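Local atomic coordinates of D-hydantoinase (Ralstonia pickettii, PDB entry 1NFG), a protein that probably catalyses the stereospecific hydrolysis of the cyclic amide bond of D-hydantoin derivatives, using two zinc ions in each subunit. Residues G22-G26 with K27-I31; M248-K251 with S252-V255; E341-L344 with M345-Q349; T359-V362 with E363-T367. One frame throughout, in Å; residues are numbered along the deposited sequence.

Contact 1: G22-G26 with K27-I31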
# COMPACT_ATOMS: atom_id res chain seq x y z
N GLY A 22 33.49 33.26 17.36
CA GLY A 22 33.66 34.68 17.55
C GLY A 22 32.37 35.40 17.18
O GLY A 22 31.97 35.42 16.02
N ILE A 23 31.71 35.98 18.18
CA ILE A 23 30.45 36.70 17.96
C ILE A 23 30.65 38.22 17.99
O ILE A 23 31.26 38.77 18.91
CB ILE A 23 29.41 36.31 19.03
CG1 ILE A 23 29.13 34.81 18.95
CG2 ILE A 23 28.14 37.12 18.85
CD1 ILE A 23 28.35 34.27 20.12
N LYS A 24 30.12 38.90 16.98
CA LYS A 24 30.25 40.35 16.88
C LYS A 24 28.99 41.02 16.32
O LYS A 24 28.64 40.83 15.15
CB LYS A 24 31.44 40.69 15.98
CG LYS A 24 31.65 42.18 15.75
CD LYS A 24 32.20 42.86 16.99
CE LYS A 24 32.61 44.29 16.70
NZ LYS A 24 33.33 44.90 17.86
N ASP A 25 28.33 41.81 17.16
CA ASP A 25 27.11 42.52 16.76
C ASP A 25 25.97 41.57 16.46
O ASP A 25 25.34 41.65 15.40
CB ASP A 25 27.38 43.42 15.55
CG ASP A 25 28.42 44.48 15.85
OD1 ASP A 25 28.48 44.94 17.01
OD2 ASP A 25 29.18 44.86 14.92
N GLY A 26 25.70 40.67 17.40
CA GLY A 26 24.62 39.72 17.25
C GLY A 26 24.83 38.63 16.23
O GLY A 26 23.94 37.80 16.03
N LYS A 27 25.98 38.61 15.57
CA LYS A 27 26.25 37.59 14.57
C LYS A 27 27.54 36.81 14.80
O LYS A 27 28.44 37.25 15.51
CB LYS A 27 26.28 38.21 13.18
CG LYS A 27 24.95 38.75 12.73
CD LYS A 27 25.01 39.22 11.30
CE LYS A 27 23.69 39.83 10.89
NZ LYS A 27 23.70 40.26 9.46
N ILE A 28 27.61 35.62 14.21
CA ILE A 28 28.80 34.80 14.31
C ILE A 28 29.69 35.28 13.17
O ILE A 28 29.34 35.14 12.00
CB ILE A 28 28.46 33.30 14.14
CG1 ILE A 28 27.71 32.82 15.39
CG2 ILE A 28 29.73 32.50 13.93
CD1 ILE A 28 27.34 31.37 15.36
N THR A 29 30.82 35.87 13.53
CA THR A 29 31.74 36.43 12.54
C THR A 29 32.96 35.57 12.21
O THR A 29 33.51 35.68 11.11
CB THR A 29 32.20 37.82 12.98
OG1 THR A 29 32.81 37.74 14.28
CG2 THR A 29 31.01 38.77 13.06
N GLN A 30 33.38 34.72 13.14
CA GLN A 30 34.53 33.86 12.90
C GLN A 30 34.51 32.55 13.67
O GLN A 30 34.13 32.50 14.85
CB GLN A 30 35.83 34.60 13.24
CG GLN A 30 37.09 33.79 12.97
CD GLN A 30 38.36 34.48 13.43
OE1 GLN A 30 38.60 35.64 13.10
NE2 GLN A 30 39.18 33.76 14.20
N ILE A 31 34.93 31.48 13.00
CA ILE A 31 34.99 30.16 13.60
C ILE A 31 36.40 29.61 13.37
O ILE A 31 36.87 29.53 12.22
CB ILE A 31 33.96 29.19 12.99
CG1 ILE A 31 32.56 29.81 13.05
CG2 ILE A 31 33.97 27.86 13.74
CD1 ILE A 31 31.48 28.99 12.38
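Lys27 O accepts the amide of Lys24 at the turn of a beta hairpin, between strand 15-24 and strand 27-31, with Lys24 N to Lys27 O 2.8 Å. The same oxygen sits 3.2 Å from Ile23 CA, a CA-H...O contact. The return bond from Lys27 N to Lys24 O is weak. Asp25 and Gly26 lie in the turn, both with positive phi. Ile28 forms a non-hydrogen-bonded pair with Ile23. Their CG1 atoms are 4.3 Å apart on one face of the hairpin, and both side chains also touch Ile390. Thr29 comes next, and here the register slips: Thr29 and Gln30 both oppose Gly22, a classic beta bulge. Thr29 N points at Gly22 O along the carbonyl direction, at 2.8 Å. Its side chain adds a second grip, since chi1 of 57° sets OG1 between the backbone N and carbonyl carbon. From there OG1 donates to Gly22 O from above the carbonyl plane, at 3.0 Å. Thr29 CG2 rests 3.5 Å from Lys24 CB. The Gln30 amide reaches past the hairpin to Gly32 O and Ala34 O. Gln30 N is the third donor to Gly22 O, lying in the carbonyl plane on a lone pair. In return, Gly22 N donates to Gln30 O at 2.7 Å.

Contact 2: M248-K251 with S252-V255; sequences MRAK and SRGV
A Schellman motif ends helix 241-253, where Ala250 and Lys251 receive the amides of Val255 and Gly254. This helix links strands 233-235 and 257-262 of the TIM barrel. Val255 N reaches back to Ala250 O at 3.1 Å, and Gly254 N to Lys251 O at the same length. Gly254 has positive phi, which turns the chain off the helix. The apolar part of the motif is Ala250 CB against Val255 CB, 4.1 Å apart. Arg253 folds back along the last turn, its chain bent at chi3 (-67°). One guanidinium face thereby covers Ala250 CA, which is 3.6 Å above the plane and offset toward the rim. Arg253 NE forms a salt bridge with Glu227 on helix 212-229. A water bridges Met248 O and Ser252 OG, 2.9 Å from the hydroxyl. Arg249 NH2 and NH1 make salt bridges to Glu245 and Glu246 of the third subunit, and Lys251 NZ bonds Ala257 O. Arg249 NH1 and Arg253 NH1 are 4.6 Å apart and carry like charge. These carboxylates probably offset this, so the helix end combines a backbone stop with charge pairing both within the subunit, through Glu227, and across the interface.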
# COMPACT_ATOMS: atom_id res chain seq x y z
N MET A 248 2.65 9.82 3.48
CA MET A 248 3.57 9.06 2.66
C MET A 248 2.99 8.77 1.27
O MET A 248 3.69 8.94 0.26
CB MET A 248 3.93 7.77 3.39
CG MET A 248 5.42 7.60 3.58
SD MET A 248 6.23 8.97 4.44
CE MET A 248 6.58 8.17 6.03
N ARG A 249 1.72 8.37 1.21
CA ARG A 249 1.11 8.08 -0.09
C ARG A 249 1.08 9.34 -0.94
O ARG A 249 1.34 9.30 -2.14
CB ARG A 249 -0.31 7.52 0.09
CG ARG A 249 -0.35 6.24 0.90
CD ARG A 249 -1.76 5.76 1.18
NE ARG A 249 -2.33 5.05 0.05
CZ ARG A 249 -3.46 5.41 -0.56
NH1 ARG A 249 -4.14 6.47 -0.14
NH2 ARG A 249 -3.91 4.70 -1.58
N ALA A 250 0.78 10.47 -0.31
CA ALA A 250 0.73 11.74 -1.01
C ALA A 250 2.11 12.06 -1.59
O ALA A 250 2.24 12.41 -2.77
CB ALA A 250 0.29 12.84 -0.06
N LYS A 251 3.15 11.92 -0.76
CA LYS A 251 4.52 12.19 -1.21
C LYS A 251 4.88 11.35 -2.44
O LYS A 251 5.51 11.85 -3.37
CB LYS A 251 5.54 11.92 -0.10
CG LYS A 251 5.59 12.98 0.99
CD LYS A 251 6.54 12.55 2.10
CE LYS A 251 6.66 13.60 3.21
NZ LYS A 251 7.30 14.88 2.77
N SER A 252 4.48 10.09 -2.46
CA SER A 252 4.78 9.24 -3.61
C SER A 252 4.06 9.66 -4.88
O SER A 252 4.58 9.46 -5.97
CB SER A 252 4.43 7.79 -3.30
OG SER A 252 5.33 7.30 -2.32
N ARG A 253 2.88 10.24 -4.75
CA ARG A 253 2.14 10.69 -5.92
C ARG A 253 2.74 11.97 -6.47
O ARG A 253 2.34 12.44 -7.53
CB ARG A 253 0.68 10.97 -5.56
CG ARG A 253 -0.03 9.82 -4.89
CD ARG A 253 -1.52 9.91 -5.14
NE ARG A 253 -2.13 11.06 -4.49
CZ ARG A 253 -2.47 11.09 -3.20
NH1 ARG A 253 -2.26 10.03 -2.43
NH2 ARG A 253 -3.05 12.17 -2.69
N GLY A 254 3.69 12.56 -5.75
CA GLY A 254 4.30 13.79 -6.22
C GLY A 254 3.75 15.04 -5.56
O GLY A 254 4.11 16.17 -5.93
N VAL A 255 2.87 14.86 -4.59
CA VAL A 255 2.30 16.00 -3.90
C VAL A 255 3.39 16.60 -3.01
O VAL A 255 4.09 15.88 -2.31
CB VAL A 255 1.09 15.58 -3.00
CG1 VAL A 255 0.61 16.76 -2.17
CG2 VAL A 255 -0.04 15.05 -3.87
O HOH W 1 6.68 8.10 0.06

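Contact 3: E341-L344 with M345-Q349; sequences EERL and MMVYQ
Met346 CG packs against Glu342 in the early turns of helix 343-352, which packs on strands 390-400 and 419-429. This CG stands anti to the carbonyl carbon of Met346 (chi1 -69°). The torsion brings Met346 CG within 3.4 Å of Glu342 O and 4.1 Å of Glu342 CB. The Glu342 chain bends at chi2 and turns its carboxylate away, where OE2 bonds Ser413 OG. Val347 holds one branch over the preceding turn, with CG2 3.4 Å from Arg343 O. The Arg343 chain brushes Val347 CG2 with its CG (4.4 Å) and carries its guanidinium away. One guanidinium face is covered by Leu344 CD2, 3.6 Å above the plane, and NH1 and NH2 bond Val310 O and Thr85 OG1. This side chain is about 8 Å from that of the zinc ligand His57. The Tyr348 ring leads away from the helix, against Trp393. Beneath these side chains run helical bonds from Met346, Val347 and Tyr348 N to Glu342, Arg343 and Leu344 O. Met345 N donates to a water that sits beside Glu341 O. Further along, a side chain also grips the backbone. Gln349 NE2 lies in plane at the edge of the Tyr348 ring and donates to Met345 O at 3.0 Å, with that oxygen in the plane of its amide.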
# COMPACT_ATOMS: atom_id res chain seq x y z
N GLU A 341 9.24 24.49 26.65
CA GLU A 341 10.52 24.44 27.35
C GLU A 341 11.20 23.08 27.29
O GLU A 341 12.41 22.99 27.09
CB GLU A 341 10.35 24.84 28.82
CG GLU A 341 11.68 25.19 29.49
CD GLU A 341 11.54 25.59 30.94
OE1 GLU A 341 10.61 26.36 31.27
OE2 GLU A 341 12.38 25.15 31.76
N GLU A 342 10.41 22.02 27.46
CA GLU A 342 10.95 20.66 27.46
C GLU A 342 11.30 20.09 26.09
O GLU A 342 12.06 19.13 26.00
CB GLU A 342 9.96 19.72 28.15
CG GLU A 342 9.59 20.12 29.57
CD GLU A 342 8.36 21.00 29.65
OE1 GLU A 342 8.17 21.88 28.78
OE2 GLU A 342 7.57 20.82 30.61
N ARG A 343 10.76 20.69 25.03
CA ARG A 343 10.99 20.18 23.68
C ARG A 343 12.38 19.64 23.37
O ARG A 343 12.53 18.45 23.11
CB ARG A 343 10.61 21.23 22.62
CG ARG A 343 10.63 20.66 21.19
CD ARG A 343 10.26 21.67 20.12
NE ARG A 343 11.16 22.82 20.10
CZ ARG A 343 11.84 23.23 19.04
NH1 ARG A 343 11.72 22.58 17.89
NH2 ARG A 343 12.63 24.29 19.12
N LEU A 344 13.40 20.49 23.41
CA LEU A 344 14.75 20.04 23.09
C LEU A 344 15.25 18.88 23.95
O LEU A 344 15.70 17.87 23.41
CB LEU A 344 15.76 21.19 23.19
CG LEU A 344 15.70 22.35 22.18
CD1 LEU A 344 17.10 22.70 21.76
CD2 LEU A 344 14.89 21.98 20.97
N MET A 345 15.17 19.01 25.27
CA MET A 345 15.64 17.93 26.13
C MET A 345 14.98 16.61 25.78
O MET A 345 15.65 15.58 25.65
CB MET A 345 15.39 18.25 27.60
CG MET A 345 16.34 19.29 28.18
SD MET A 345 16.06 19.55 29.94
CE MET A 345 14.54 20.52 29.89
N MET A 346 13.66 16.63 25.62
CA MET A 346 12.90 15.43 25.29
C MET A 346 13.31 14.83 23.94
O MET A 346 13.52 13.62 23.83
CB MET A 346 11.40 15.76 25.29
CG MET A 346 10.85 16.05 26.66
SD MET A 346 11.01 14.64 27.77
CE MET A 346 12.45 15.04 28.55
N VAL A 347 13.42 15.66 22.91
CA VAL A 347 13.82 15.17 21.61
C VAL A 347 15.25 14.65 21.68
O VAL A 347 15.59 13.63 21.06
CB VAL A 347 13.73 16.27 20.53
CG1 VAL A 347 14.37 15.81 19.23
CG2 VAL A 347 12.26 16.64 20.30
N TYR A 348 16.09 15.35 22.45
CA TYR A 348 17.49 14.97 22.60
C TYR A 348 17.66 13.57 23.21
O TYR A 348 18.64 12.88 22.92
CB TYR A 348 18.23 15.98 23.48
CG TYR A 348 19.72 15.68 23.63
CD1 TYR A 348 20.61 15.97 22.59
CD2 TYR A 348 20.21 15.05 24.77
CE1 TYR A 348 21.96 15.62 22.69
CE2 TYR A 348 21.55 14.70 24.87
CZ TYR A 348 22.42 14.98 23.83
OH TYR A 348 23.73 14.60 23.91
N GLN A 349 16.72 13.15 24.04
CA GLN A 349 16.83 11.83 24.64
C GLN A 349 16.84 10.77 23.54
O GLN A 349 17.32 9.66 23.74
CB GLN A 349 15.67 11.58 25.61
CG GLN A 349 15.59 12.59 26.74
CD GLN A 349 16.92 12.75 27.45
OE1 GLN A 349 17.40 11.84 28.13
NE2 GLN A 349 17.54 13.92 27.28
O HOH W 2 14.74 21.69 26.44

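Contact 4: T359-V362 with E363-T367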
# COMPACT_ATOMS: atom_id res chain seq x y z
N THR A 359 23.42 14.58 14.97
CA THR A 359 23.33 15.53 13.89
C THR A 359 21.88 15.76 13.43
O THR A 359 21.52 16.86 13.01
CB THR A 359 24.24 15.05 12.73
OG1 THR A 359 25.23 16.05 12.48
CG2 THR A 359 23.45 14.76 11.46
N GLN A 360 21.05 14.71 13.51
CA GLN A 360 19.64 14.84 13.11
C GLN A 360 18.89 15.65 14.16
O GLN A 360 17.93 16.36 13.84
CB GLN A 360 18.99 13.46 12.98
CG GLN A 360 19.47 12.67 11.77
CD GLN A 360 18.85 11.29 11.69
OE1 GLN A 360 18.86 10.52 12.67
NE2 GLN A 360 18.30 10.95 10.53
N PHE A 361 19.32 15.55 15.41
CA PHE A 361 18.71 16.30 16.50
C PHE A 361 18.64 17.77 16.10
O PHE A 361 17.59 18.40 16.16
CB PHE A 361 19.53 16.15 17.77
CG PHE A 361 19.13 17.09 18.86
CD1 PHE A 361 17.96 16.90 19.58
CD2 PHE A 361 19.94 18.18 19.19
CE1 PHE A 361 17.59 17.77 20.61
CE2 PHE A 361 19.59 19.05 20.22
CZ PHE A 361 18.41 18.84 20.93
N VAL A 362 19.78 18.32 15.69
CA VAL A 362 19.86 19.71 15.28
C VAL A 362 19.00 19.98 14.05
O VAL A 362 18.31 20.99 13.97
CB VAL A 362 21.33 20.13 14.98
CG1 VAL A 362 21.39 21.58 14.48
CG2 VAL A 362 22.17 19.96 16.24
N GLU A 363 19.04 19.07 13.08
CA GLU A 363 18.24 19.23 11.87
C GLU A 363 16.77 19.41 12.22
O GLU A 363 16.12 20.36 11.78
CB GLU A 363 18.39 18.00 10.96
CG GLU A 363 17.34 17.93 9.85
CD GLU A 363 17.32 16.60 9.11
OE1 GLU A 363 17.64 15.55 9.71
OE2 GLU A 363 16.97 16.59 7.91
N LEU A 364 16.25 18.50 13.02
CA LEU A 364 14.84 18.51 13.42
C LEU A 364 14.46 19.61 14.38
O LEU A 364 13.42 20.25 14.24
CB LEU A 364 14.49 17.17 14.06
CG LEU A 364 14.62 15.93 13.18
CD1 LEU A 364 14.47 14.68 14.03
CD2 LEU A 364 13.57 15.98 12.09
N VAL A 365 15.30 19.81 15.37
CA VAL A 365 15.07 20.79 16.41
C VAL A 365 15.26 22.26 15.99
O VAL A 365 14.72 23.16 16.63
CB VAL A 365 15.96 20.43 17.64
CG1 VAL A 365 16.54 21.65 18.28
CG2 VAL A 365 15.14 19.64 18.62
N ALA A 366 16.00 22.49 14.91
CA ALA A 366 16.24 23.87 14.49
C ALA A 366 16.51 24.16 13.02
O ALA A 366 15.85 25.02 12.43
CB ALA A 366 17.38 24.44 15.32
N THR A 367 17.46 23.46 12.41
CA THR A 367 17.81 23.75 11.02
C THR A 367 16.75 23.48 9.96
O THR A 367 16.53 24.32 9.08
CB THR A 367 19.10 23.01 10.61
OG1 THR A 367 20.12 23.27 11.58
CG2 THR A 367 19.58 23.49 9.25
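The Phe361 ring carries Val365 over one face, with Val365 CB 4.3 Å above the plane and over its centre. Its nearest approach to Val365 is Phe361 CE1 to Val365 CG2, 3.7 Å. Phe361 CG stands anti to its backbone N (chi1 169°), which carries the ring to Val365. The ring also meets Tyr348 edge-to-face and Phe50 with the planes steeply inclined. The Gln360 and Glu363 side chains lie side by side and point the same way, amide and carboxylate planes 30° apart. Gln360 CG is 4.0 Å from Glu363 OE1, while Gln360 NE2 is held by Arg303 O. Helix 358-372 has alpha-helical bonds here, such as Leu364 N to Gln360 O at 2.8 Å. It then widens into a pi-type turn over residues 363-367. Val362 O serves two amides there, Ala366 N at 2.9 Å and Thr367 N at 3.0 Å. They approach from opposite faces of the carbonyl plane. Val365 N still pairs with Phe361 O, so the wider turn follows directly on a normal one. The Val362 side chain packs on Phe50 and Pro51 of strand 48-58. Its CG1 is 3.6 Å from Thr367 OG1, which is hydrogen-bonded to Gly380 O.

How the contacts relate
Contacts 3 and 4 are the buried pair. Their helices, 343-352 and 358-372, follow each other in the chain and touch through Leu344 and Val365. Their centres are about 12 Å apart. Contacts 1 and 2 are only partly buried, with centres about 41 Å apart, and neither touches another contact. Contact 1 is a strand hairpin, where one carbonyl gathers three donors at a bulge. Contact 2 is a helix end, with arginines paired to acids on neighbouring helices and subunits. The buried pair adds aromatic and aliphatic packing, but contact 3 also buries Glu341, Glu342 and Arg343, whose polar ends have partners elsewhere in the chain. Contacts 1, 2 and 4 all touch the second subunit, whereas contact 3 meets no other chain.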